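Local coordinates for immune protein (Enterobacter cloacae, PDB 6D7Y) that probably acts as the immunity protein that binds and neutralises the toxic C-terminal tip of a CdiA contact-dependent growth inhibition toxin, at residues L85-Y90 with V94-C99. Sequence-based numbering, arbitrary orientation.
Sequences LRVLKY and VDVGLC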
ATOM      1  N   LEU B  85       1.160   3.600  -5.046  1.00 25.11           N
ATOM      2  CA  LEU B  85       1.417   2.284  -4.473  1.00 25.70           C
ATOM      3  C   LEU B  85       2.911   2.116  -4.461  1.00 26.25           C
ATOM      4  O   LEU B  85       3.562   2.292  -5.516  1.00 25.83           O
ATOM      5  CB  LEU B  85       0.808   1.214  -5.346  1.00 28.55           C
ATOM      6  CG  LEU B  85       1.008  -0.245  -4.942  1.00 30.78           C
ATOM      7  CD1 LEU B  85       0.280  -0.514  -3.655  1.00 32.07           C
ATOM      8  CD2 LEU B  85       0.509  -1.147  -6.055  1.00 34.69           C
ATOM      9  N   ARG B  86       3.466   1.748  -3.300  1.00 24.99           N
ATOM     10  CA  ARG B  86       4.901   1.583  -3.150  1.00 26.62           C
ATOM     11  C   ARG B  86       5.193   0.149  -2.714  1.00 27.77           C
ATOM     12  O   ARG B  86       4.532  -0.357  -1.815  1.00 27.25           O
ATOM     13  CB  ARG B  86       5.427   2.529  -2.074  1.00 26.94           C
ATOM     14  CG  ARG B  86       5.133   3.979  -2.346  1.00 28.98           C
ATOM     15  CD  ARG B  86       5.673   4.936  -1.294  1.00 30.37           C
ATOM     16  NE  ARG B  86       7.121   5.181  -1.375  1.00 32.16           N
ATOM     17  CZ  ARG B  86       8.053   4.846  -0.473  1.00 32.23           C
ATOM     18  NH1 ARG B  86       7.767   4.254   0.685  1.00 35.17           N
ATOM     19  NH2 ARG B  86       9.319   5.161  -0.727  1.00 33.09           N
ATOM     20  N   VAL B  87       6.156  -0.486  -3.373  1.00 28.56           N
ATOM     21  CA  VAL B  87       6.552  -1.846  -3.034  1.00 29.46           C
ATOM     22  C   VAL B  87       8.043  -1.766  -2.821  1.00 30.27           C
ATOM     23  O   VAL B  87       8.774  -1.340  -3.708  1.00 29.66           O
ATOM     24  CB  VAL B  87       6.205  -2.827  -4.150  1.00 31.56           C
ATOM     25  CG1 VAL B  87       6.498  -4.257  -3.691  1.00 31.27           C
ATOM     26  CG2 VAL B  87       4.748  -2.673  -4.569  1.00 31.05           C
ATOM     27  N   LEU B  88       8.519  -2.193  -1.654  1.00 32.44           N
ATOM     28  CA  LEU B  88       9.937  -2.081  -1.374  1.00 34.82           C
ATOM     29  C   LEU B  88      10.492  -3.291  -0.683  1.00 34.03           C
ATOM     30  O   LEU B  88       9.838  -3.841   0.178  1.00 32.33           O
ATOM     31  CB  LEU B  88      10.204  -0.823  -0.532  1.00 37.89           C
ATOM     32  CG  LEU B  88       9.483  -0.552   0.786  1.00 40.24           C
ATOM     33  CD1 LEU B  88      10.030  -1.336   1.952  1.00 44.86           C
ATOM     34  CD2 LEU B  88       9.629   0.914   1.168  1.00 41.13           C
ATOM     35  N   LYS B  89      11.687  -3.714  -1.086  1.00 35.61           N
ATOM     36  CA  LYS B  89      12.320  -4.845  -0.414  1.00 37.87           C
ATOM     37  C   LYS B  89      13.605  -4.288   0.204  1.00 38.02           C
ATOM     38  O   LYS B  89      14.344  -3.536  -0.437  1.00 37.10           O
ATOM     39  CB  LYS B  89      12.561  -6.080  -1.321  1.00 42.29           C
ATOM     40  CG  LYS B  89      13.913  -6.191  -1.999  1.00 45.01           C
ATOM     41  CD  LYS B  89      14.183  -7.628  -2.431  1.00 47.91           C
ATOM     42  CE  LYS B  89      15.647  -7.810  -2.778  1.00 50.61           C
ATOM     43  NZ  LYS B  89      16.017  -9.240  -2.895  1.00 55.71           N
ATOM     44  N   TYR B  90      13.834  -4.651   1.462  1.00 39.85           N
ATOM     45  CA  TYR B  90      14.975  -4.199   2.256  1.00 40.86           C
ATOM     46  C   TYR B  90      15.456  -5.387   3.085  1.00 43.32           C
ATOM     47  O   TYR B  90      14.831  -6.450   3.052  1.00 41.96           O
ATOM     48  CB  TYR B  90      14.561  -3.030   3.172  1.00 38.71           C
ATOM     49  CG  TYR B  90      13.376  -3.342   4.042  1.00 37.68           C
ATOM     50  CD1 TYR B  90      12.102  -3.309   3.512  1.00 37.71           C
ATOM     51  CD2 TYR B  90      13.517  -3.648   5.409  1.00 39.41           C
ATOM     52  CE1 TYR B  90      10.985  -3.597   4.281  1.00 37.67           C
ATOM     53  CE2 TYR B  90      12.402  -3.936   6.200  1.00 39.50           C
ATOM     54  CZ  TYR B  90      11.133  -3.917   5.616  1.00 38.84           C
ATOM     55  OH  TYR B  90       9.985  -4.196   6.333  1.00 39.59           O
ATOM     56  N   VAL B  94       9.730  -7.191   2.982  1.00 36.91           N
ATOM     57  CA  VAL B  94       8.991  -6.448   1.967  1.00 34.76           C
ATOM     58  C   VAL B  94       7.751  -5.740   2.545  1.00 33.38           C
ATOM     59  O   VAL B  94       7.009  -6.314   3.339  1.00 32.43           O
ATOM     60  CB  VAL B  94       8.537  -7.389   0.831  1.00 35.51           C
ATOM     61  CG1 VAL B  94       7.679  -6.648  -0.197  1.00 34.44           C
ATOM     62  CG2 VAL B  94       9.746  -8.019   0.154  1.00 36.47           C
ATOM     63  N   ASP B  95       7.545  -4.485   2.133  1.00 30.53           N
ATOM     64  CA  ASP B  95       6.385  -3.704   2.547  1.00 29.79           C
ATOM     65  C   ASP B  95       5.637  -3.251   1.284  1.00 28.21           C
ATOM     66  O   ASP B  95       6.243  -3.066   0.229  1.00 28.24           O
ATOM     67  CB  ASP B  95       6.771  -2.418   3.283  1.00 29.56           C
ATOM     68  CG  ASP B  95       7.330  -2.631   4.661  1.00 30.77           C
ATOM     69  OD1 ASP B  95       7.539  -3.773   5.129  1.00 31.97           O
ATOM     70  OD2 ASP B  95       7.567  -1.591   5.305  1.00 31.91           O
ATOM     71  N   VAL B  96       4.327  -3.079   1.418  1.00 26.92           N
ATOM     72  CA  VAL B  96       3.465  -2.578   0.359  1.00 25.81           C
ATOM     73  C   VAL B  96       2.767  -1.379   0.988  1.00 24.02           C
ATOM     74  O   VAL B  96       2.145  -1.503   2.029  1.00 24.71           O
ATOM     75  CB  VAL B  96       2.460  -3.636  -0.114  1.00 28.02           C
ATOM     76  CG1 VAL B  96       1.486  -3.046  -1.112  1.00 28.54           C
ATOM     77  CG2 VAL B  96       3.199  -4.845  -0.702  1.00 29.61           C
ATOM     78  N   GLY B  97       2.888  -0.191   0.386  1.00 25.31           N
ATOM     79  CA  GLY B  97       2.272   0.965   0.957  1.00 23.48           C
ATOM     80  C   GLY B  97       1.451   1.715  -0.045  1.00 23.66           C
ATOM     81  O   GLY B  97       1.726   1.630  -1.230  1.00 23.59           O
ATOM     82  N   LEU B  98       0.422   2.388   0.456  1.00 23.08           N
ATOM     83  CA  LEU B  98      -0.481   3.227  -0.353  1.00 24.48           C
ATOM     84  C   LEU B  98      -0.475   4.634   0.213  1.00 23.26           C
ATOM     85  O   LEU B  98      -0.862   4.828   1.373  1.00 21.18           O
ATOM     86  CB  LEU B  98      -1.913   2.689  -0.343  1.00 25.68           C
ATOM     87  CG  LEU B  98      -2.214   1.413  -1.143  1.00 28.68           C
ATOM     88  CD1 LEU B  98      -1.557   0.184  -0.535  1.00 29.24           C
ATOM     89  CD2 LEU B  98      -3.721   1.195  -1.200  1.00 30.53           C
ATOM     90  N   CYS B  99      -0.112   5.635  -0.610  1.00 23.50           N
ATOM     91  CA  CYS B  99      -0.044   7.030  -0.148  1.00 23.26           C
ATOM     92  C   CYS B  99      -1.065   7.818  -0.952  1.00 23.53           C
ATOM     93  O   CYS B  99      -1.163   7.605  -2.163  1.00 23.56           O
ATOM     94  CB  CYS B  99       1.341   7.627  -0.419  1.00 26.01           C
ATOM     95  SG  CYS B  99       2.697   6.703   0.332  1.00 33.67           S
TER
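Tyr90 reaches across to Asp95, where its hydroxyl OH donates to the carboxylate oxygen OD1 at 2.8 Å. The ring plane stands 81° from that of the carboxylate, and OD1 sits at the ring's edge but is approached from above its own carboxylate plane. With chi1 at 54°, the Tyr90 ring turns back along the hairpin, bringing OH over to Asp95 although the CB bond does not point at the other strand. OD1 has a second donor in the backbone N of Gly11, so two bonds hold this oxygen and help fix the carboxylate's rotation.

Between the backbones, two hydrogen-bonded pairs satisfy four N-H groups and four carbonyls. Arg86 N reaches Gly97 O at 2.7 Å, and Gly97 N returns to Arg86 O at 2.8 Å; Leu88 N to Asp95 O and Asp95 N to Leu88 O are each 3.1 Å. The intervening residues bond outward: Leu85, Val87 and Lys89 to strand 63-75, Val96 to Phe9, Val94 to Val12. Gly97 has no side chain beside Arg86. Arg86 CD lies 3.8 Å from Cys99 SG, and Leu88 CD1 against Asp95 CB.

The other face is mostly apolar: Leu85 CD1 meets Leu98 CD1 at 3.7 Å, while branched Val87 and Val96 suit packing against helix 17-25. At its edge Lys89 lends CB to Val94 CG2 and sends NZ to Leu57 O and Phe59 O. Strands 78-90 and 93-102 form an antiparallel beta hairpin mid-sheet, between strands 63-75 and 3-10.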